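Local coordinates for MYB proto-oncogene protein (Mus musculus, PDB 1GVD) that probably regulates transcription by binding specific DNA sequences in the nucleus, and is represented here by the second repeat of its Myb DNA-binding region, at residues A[4-9]-A[39-44]; A[11-16]-A[31-36]. The protein carries 1 engineered substitution. One frame throughout, in Å; residues are numbered along the deposited sequence.

Contact 1 (A[4-9]-A[39-44]). With SO4 (sulfate ion), chain D.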
loop_
_atom_site.group_PDB
_atom_site.type_symbol
_atom_site.label_atom_id
_atom_site.label_comp_id
_atom_site.label_asym_id
_atom_site.label_seq_id
_atom_site.Cartn_x
_atom_site.Cartn_y
_atom_site.Cartn_z
ATOM N N GLY A 4 6.556 10.227 -2.856
ATOM C CA GLY A 4 6.972 10.455 -1.488
ATOM C C GLY A 4 5.792 10.303 -0.549
ATOM O O GLY A 4 5.348 9.185 -0.288
ATOM N N PRO A 5 5.253 11.416 -0.028
ATOM C CA PRO A 5 4.110 11.375 0.888
ATOM C C PRO A 5 2.901 10.678 0.273
ATOM O O PRO A 5 2.660 10.774 -0.930
ATOM C CB PRO A 5 3.836 12.852 1.162
ATOM C CG PRO A 5 5.188 13.476 1.024
ATOM C CD PRO A 5 5.725 12.800 -0.209
ATOM N N TRP A 6 2.149 9.972 1.109
ATOM C CA TRP A 6 0.954 9.268 0.663
ATOM C C TRP A 6 -0.251 10.197 0.663
ATOM O O TRP A 6 -0.426 10.998 1.582
ATOM C CB TRP A 6 0.650 8.090 1.591
ATOM C CG TRP A 6 1.570 6.935 1.419
ATOM C CD1 TRP A 6 2.875 6.856 1.807
ATOM C CD2 TRP A 6 1.262 5.694 0.782
ATOM N NE1 TRP A 6 3.402 5.641 1.447
ATOM C CE2 TRP A 6 2.433 4.905 0.815
ATOM C CE3 TRP A 6 0.109 5.171 0.183
ATOM C CZ2 TRP A 6 2.487 3.618 0.270
ATOM C CZ3 TRP A 6 0.161 3.890 -0.359
ATOM C CH2 TRP A 6 1.343 3.129 -0.311
ATOM N N THR A 7 -1.075 10.092 -0.373
ATOM C CA THR A 7 -2.290 10.891 -0.461
ATOM C C THR A 7 -3.436 10.064 0.112
ATOM O O THR A 7 -3.326 8.840 0.254
ATOM C CB THR A 7 -2.644 11.237 -1.913
ATOM O OG1 THR A 7 -2.890 10.026 -2.640
ATOM C CG2 THR A 7 -1.514 12.009 -2.573
ATOM N N LYS A 8 -4.535 10.731 0.442
ATOM C CA LYS A 8 -5.701 10.050 0.984
ATOM C C LYS A 8 -6.258 9.070 -0.043
ATOM O O LYS A 8 -6.806 8.029 0.318
ATOM C CB LYS A 8 -6.779 11.070 1.367
ATOM C CG LYS A 8 -6.324 12.088 2.398
ATOM C CD LYS A 8 -7.393 13.145 2.636
ATOM C CE LYS A 8 -6.919 14.193 3.629
ATOM N NZ LYS A 8 -7.944 15.248 3.851
ATOM N N GLU A 9 -6.118 9.403 -1.325
ATOM C CA GLU A 9 -6.612 8.530 -2.383
ATOM C C GLU A 9 -5.800 7.238 -2.417
ATOM O O GLU A 9 -6.357 6.151 -2.588
ATOM C CB GLU A 9 -6.551 9.240 -3.745
ATOM C CG GLU A 9 -7.527 10.412 -3.883
ATOM C CD GLU A 9 -7.060 11.676 -3.177
ATOM O OE1 GLU A 9 -7.917 12.543 -2.890
ATOM O OE2 GLU A 9 -5.848 11.822 -2.919
ATOM N N LYS A 39 7.640 -2.833 -0.514
ATOM C CA LYS A 39 7.983 -2.476 0.856
ATOM C C LYS A 39 7.310 -1.199 1.344
ATOM O O LYS A 39 7.001 -1.076 2.528
ATOM C CB LYS A 39 9.505 -2.371 1.030
ATOM C CG LYS A 39 10.177 -1.278 0.230
ATOM C CD LYS A 39 11.666 -1.191 0.556
ATOM C CE LYS A 39 12.396 -2.477 0.196
ATOM N NZ LYS A 39 13.850 -2.406 0.519
ATOM N N GLN A 40 7.069 -0.251 0.442
ATOM C CA GLN A 40 6.408 0.991 0.839
ATOM C C GLN A 40 4.969 0.703 1.251
ATOM O O GLN A 40 4.457 1.277 2.211
ATOM C CB GLN A 40 6.411 2.001 -0.308
ATOM C CG GLN A 40 7.770 2.603 -0.619
ATOM C CD GLN A 40 7.700 3.573 -1.777
ATOM O OE1 GLN A 40 7.278 3.212 -2.869
ATOM N NE2 GLN A 40 8.111 4.814 -1.540
ATOM N N CYS A 41 4.318 -0.187 0.514
ATOM C CA CYS A 41 2.940 -0.558 0.811
ATOM C C CYS A 41 2.872 -1.291 2.148
ATOM O O CYS A 41 1.979 -1.050 2.961
ATOM C CB CYS A 41 2.389 -1.447 -0.303
ATOM S SG CYS A 41 2.278 -0.610 -1.909
ATOM N N ARG A 42 3.830 -2.187 2.369
ATOM C CA ARG A 42 3.898 -2.955 3.607
ATOM C C ARG A 42 4.031 -2.026 4.813
ATOM O O ARG A 42 3.324 -2.176 5.813
ATOM C CB ARG A 42 5.098 -3.899 3.548
ATOM C CG ARG A 42 5.299 -4.765 4.777
ATOM C CD ARG A 42 6.657 -5.449 4.704
ATOM N NE ARG A 42 7.729 -4.486 4.952
ATOM C CZ ARG A 42 8.986 -4.627 4.545
ATOM N NH1 ARG A 42 9.357 -5.696 3.854
ATOM N NH2 ARG A 42 9.879 -3.691 4.841
ATOM N N GLU A 43 4.943 -1.065 4.716
ATOM C CA GLU A 43 5.162 -0.131 5.809
ATOM C C GLU A 43 3.976 0.798 6.058
ATOM O O GLU A 43 3.636 1.083 7.208
ATOM C CB GLU A 43 6.441 0.669 5.554
ATOM C CG GLU A 43 7.688 -0.203 5.578
ATOM C CD GLU A 43 7.797 -1.008 6.859
ATOM O OE1 GLU A 43 7.767 -2.256 6.794
ATOM O OE2 GLU A 43 7.905 -0.392 7.937
ATOM N N ARG A 44 3.326 1.254 4.993
ATOM C CA ARG A 44 2.176 2.136 5.148
ATOM C C ARG A 44 1.060 1.388 5.878
ATOM O O ARG A 44 0.388 1.946 6.746
ATOM C CB ARG A 44 1.686 2.613 3.777
ATOM C CG ARG A 44 0.599 3.683 3.833
ATOM C CD ARG A 44 1.105 4.960 4.475
ATOM N NE ARG A 44 0.081 6.001 4.496
ATOM C CZ ARG A 44 0.224 7.171 5.110
ATOM N NH1 ARG A 44 1.351 7.448 5.755
ATOM N NH2 ARG A 44 -0.754 8.066 5.071
HETATM S S SO4 D . 13.879 -3.259 4.696
HETATM O O1 SO4 D . 14.496 -3.426 6.026
HETATM O O2 SO4 D . 14.692 -3.957 3.683
HETATM O O3 SO4 D . 12.522 -3.833 4.710
HETATM O O4 SO4 D . 13.804 -1.823 4.365
HETATM O O HOH W 1 5.567 3.745 3.067
#

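Contact 2 (A[11-16]-A[31-36]). Engineered in segment 11-16: Leu14 (natural residue Val). Unlike the reference sequence in segment 11-16: Lys16 (reference Gln). With SO4 (sulfate ion), chain C.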
loop_
_atom_site.group_PDB
_atom_site.type_symbol
_atom_site.label_atom_id
_atom_site.label_comp_id
_atom_site.label_asym_id
_atom_site.label_seq_id
_atom_site.Cartn_x
_atom_site.Cartn_y
_atom_site.Cartn_z
ATOM N N ASP A 11 -4.129 5.911 0.119
ATOM C CA ASP A 11 -4.441 5.152 1.326
ATOM C C ASP A 11 -5.728 4.359 1.137
ATOM O O ASP A 11 -5.813 3.192 1.529
ATOM C CB ASP A 11 -4.600 6.081 2.539
ATOM C CG ASP A 11 -3.273 6.558 3.105
ATOM O OD1 ASP A 11 -2.236 5.899 2.884
ATOM O OD2 ASP A 11 -3.274 7.598 3.801
ATOM N N GLN A 12 -6.736 4.983 0.534
ATOM C CA GLN A 12 -7.998 4.296 0.315
ATOM C C GLN A 12 -7.814 3.122 -0.641
ATOM O O GLN A 12 -8.372 2.046 -0.425
ATOM C CB GLN A 12 -9.048 5.261 -0.236
ATOM C CG GLN A 12 -10.437 4.648 -0.321
ATOM C CD GLN A 12 -10.979 4.244 1.038
ATOM O OE1 GLN A 12 -11.301 5.093 1.870
ATOM N NE2 GLN A 12 -11.072 2.941 1.273
ATOM N N ARG A 13 -7.037 3.321 -1.701
ATOM C CA ARG A 13 -6.789 2.240 -2.650
ATOM C C ARG A 13 -6.023 1.099 -1.983
ATOM O O ARG A 13 -6.310 -0.075 -2.230
ATOM C CB ARG A 13 -6.002 2.751 -3.861
ATOM C CG ARG A 13 -6.753 3.773 -4.705
ATOM C CD ARG A 13 -5.847 4.389 -5.765
ATOM N NE ARG A 13 -5.352 3.402 -6.722
ATOM C CZ ARG A 13 -6.100 2.816 -7.652
ATOM N NH1 ARG A 13 -7.386 3.117 -7.760
ATOM N NH2 ARG A 13 -5.561 1.927 -8.475
ATOM N N LEU A 14 -5.059 1.435 -1.131
ATOM C CA LEU A 14 -4.282 0.409 -0.448
ATOM C C LEU A 14 -5.187 -0.425 0.449
ATOM O O LEU A 14 -5.040 -1.643 0.521
ATOM C CB LEU A 14 -3.155 1.048 0.370
ATOM C CG LEU A 14 -2.244 0.081 1.135
ATOM C CD1 LEU A 14 -1.636 -0.935 0.184
ATOM C CD2 LEU A 14 -1.158 0.869 1.847
ATOM N N ILE A 15 -6.129 0.220 1.127
ATOM C CA ILE A 15 -7.061 -0.499 1.990
ATOM C C ILE A 15 -7.827 -1.536 1.163
ATOM O O ILE A 15 -7.950 -2.693 1.566
ATOM C CB ILE A 15 -8.057 0.478 2.662
ATOM C CG1 ILE A 15 -7.335 1.255 3.764
ATOM C CG2 ILE A 15 -9.254 -0.282 3.230
ATOM C CD1 ILE A 15 -8.164 2.367 4.381
ATOM N N LYS A 16 -8.322 -1.125 -0.001
ATOM C CA LYS A 16 -9.060 -2.035 -0.872
ATOM C C LYS A 16 -8.187 -3.165 -1.417
ATOM O O LYS A 16 -8.641 -4.305 -1.534
ATOM C CB LYS A 16 -9.690 -1.261 -2.031
ATOM C CG LYS A 16 -10.810 -0.329 -1.602
ATOM C CD LYS A 16 -11.446 0.360 -2.796
ATOM C CE LYS A 16 -12.653 1.182 -2.375
ATOM N NZ LYS A 16 -13.707 0.333 -1.751
ATOM N N LYS A 31 1.813 -3.309 -7.711
ATOM C CA LYS A 31 1.633 -3.226 -9.155
ATOM C C LYS A 31 0.426 -2.356 -9.509
ATOM O O LYS A 31 0.336 -1.825 -10.617
ATOM C CB LYS A 31 1.450 -4.632 -9.730
ATOM C CG LYS A 31 1.624 -4.733 -11.234
ATOM C CD LYS A 31 1.449 -6.171 -11.707
ATOM C CE LYS A 31 2.385 -7.125 -10.972
ATOM N NZ LYS A 31 3.818 -6.755 -11.138
ATOM N N HIS A 32 -0.492 -2.208 -8.557
ATOM C CA HIS A 32 -1.705 -1.420 -8.754
ATOM C C HIS A 32 -1.602 0.008 -8.230
ATOM O O HIS A 32 -2.569 0.768 -8.296
ATOM C CB HIS A 32 -2.885 -2.120 -8.075
ATOM C CG HIS A 32 -3.164 -3.486 -8.614
ATOM N ND1 HIS A 32 -3.818 -3.696 -9.809
ATOM C CD2 HIS A 32 -2.848 -4.713 -8.138
ATOM C CE1 HIS A 32 -3.893 -4.993 -10.046
ATOM N NE2 HIS A 32 -3.312 -5.633 -9.047
ATOM N N LEU A 33 -0.436 0.368 -7.701
ATOM C CA LEU A 33 -0.211 1.707 -7.164
ATOM C C LEU A 33 0.981 2.361 -7.851
ATOM O O LEU A 33 2.131 2.040 -7.562
ATOM C CB LEU A 33 0.036 1.638 -5.656
ATOM C CG LEU A 33 -1.155 1.182 -4.808
ATOM C CD1 LEU A 33 -0.695 0.867 -3.394
ATOM C CD2 LEU A 33 -2.219 2.267 -4.798
ATOM N N LYS A 34 0.690 3.282 -8.762
ATOM C CA LYS A 34 1.718 3.990 -9.512
ATOM C C LYS A 34 2.747 4.644 -8.592
ATOM O O LYS A 34 2.386 5.328 -7.636
ATOM C CB LYS A 34 1.060 5.062 -10.384
ATOM C CG LYS A 34 1.937 5.611 -11.494
ATOM C CD LYS A 34 2.119 4.588 -12.602
ATOM C CE LYS A 34 2.896 5.172 -13.768
ATOM N NZ LYS A 34 3.030 4.200 -14.888
ATOM N N GLY A 35 4.027 4.423 -8.879
ATOM C CA GLY A 35 5.080 5.030 -8.084
ATOM C C GLY A 35 5.359 4.432 -6.717
ATOM O O GLY A 35 6.028 5.059 -5.896
ATOM N N ARG A 36 4.853 3.229 -6.467
ATOM C CA ARG A 36 5.073 2.561 -5.186
ATOM C C ARG A 36 5.677 1.176 -5.375
ATOM O O ARG A 36 5.404 0.504 -6.370
ATOM C CB ARG A 36 3.753 2.395 -4.421
ATOM C CG ARG A 36 3.047 3.684 -4.049
ATOM C CD ARG A 36 3.868 4.525 -3.095
ATOM N NE ARG A 36 3.189 5.779 -2.786
ATOM C CZ ARG A 36 3.728 6.770 -2.085
ATOM N NH1 ARG A 36 4.963 6.657 -1.608
ATOM N NH2 ARG A 36 3.037 7.878 -1.872
HETATM S S SO4 C . 5.702 2.841 -11.647
HETATM O O1 SO4 C . 6.693 2.993 -10.565
HETATM O O2 SO4 C . 6.143 1.778 -12.571
HETATM O O3 SO4 C . 4.394 2.477 -11.070
HETATM O O4 SO4 C . 5.578 4.112 -12.384
#

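Contact 1 (A[4-9]-A[39-44])
In the three-helix Myb repeat, a helix-turn-helix variant, Trp6 from the arm leading into helix 8-21 lies against Arg44 of helix 38-49, the helix that by family precedent reads DNA. The Arg44 guanidinium lies flat on the indole, offset toward Trp6 CB, with the two planes only 6° apart and their centres at 4.5 Å. The aliphatic part of the arginine follows: CG sits over the middle of the ring system, and CD makes a CH-pi contact 3.6 Å from the centroid of the five-membered ring. Arg44 CG is anti to the backbone N (chi1 -173°) and the chain bends at chi2 (64°), which lays its length across the indole. NE has its salt-bridge partner in Asp11, while Arg36 makes a cation-pi contact on the other face of Trp6. At the far rim of the indole, Trp6 CH2 meets Cys41 SG at 4.2 Å. A leucine in place of Trp6 would probably leave a gap beside Cys41 and the Arg44 guanidinium without its flat support. One water links Trp6 NE1, weakly, to Gln40 O. On a part of helix 38-49 that does not meet Trp6, Glu43 OE1 takes two bonds side-on from Arg42 NE and NH2, a salt bridge with NE at 2.9 Å. Arg42 NH2 also donates to O3 of a sulfate, probably from the crystallisation liquor, at 2.7 Å.

Contact 2 (A[11-16]-A[31-36])
Arg13 NH2 donates to the backbone oxygen His32 O over 3.2 Å, a long but straight bond with an N-H...O angle of 168°. The oxygen lies in the plane of the guanidinium, at its edge, and the donor meets it almost head-on, with a C=O...N angle of 163°. Arg13 was modelled in two conformers, so this bond belongs to one of them and may be held only part of the time. In that conformer the chain turns at chi3, bringing NE alongside Leu33 at 3.8 Å from CD2, while Arg13 CB packs on the same methyl. The two side chains thus run past each other in opposite directions, with the charged end at the outer margin and the leucine buried. Deeper in, the other branch of Leu33 meets Leu14, CD1 to CD1 at 4.1 Å, the side chains crossing at about a right angle. Leu14 is an engineered residue, valine in the natural protein.

Segment 31-36 is the connection between helix 26-30 and helix 38-49, the turn of the helix-turn-helix, and helix 8-21 packs across it to close the small core. Leu17 and Cys41 also touch Leu33, and Leu49 touches Leu14. From Leu33 to Arg36 the chain makes a type II beta turn, closed by Arg36 N to Leu33 O at 3.2 Å; Gly35 takes the positive phi (76°) of its third position. The turn leaves Gly35 N pointing outward to a sulfate, probably from the crystallisation liquor, whose O3 it meets at 3.0 Å. Leu1 N binds the same ion, and the aliphatic chain of Lys34 lies beside it, CD at 3.5 Å from O4.

Contact 2 is nested along the chain inside the loop that contact 1 closes, and their centres lie about 8 Å apart. Helix 8-21 serves both. Asp11 of contact 2 holds Arg44 of contact 1 through OD1 to NE at 2.8 Å, which probably helps hold the arginine over the Trp6 ring. On the arm, Gly4 O probably accepts from Arg36 NH1 at 2.9 Å, tying the arm before helix 8-21 to the end of the 33-36 turn. Contact 1 brings that arm onto helix 38-49, the probable DNA-reading helix, and contact 2 brings helix 8-21 onto the turn leading to it; Cys41 SG, packing on Leu33 CD1 at 3.6 Å, joins the two.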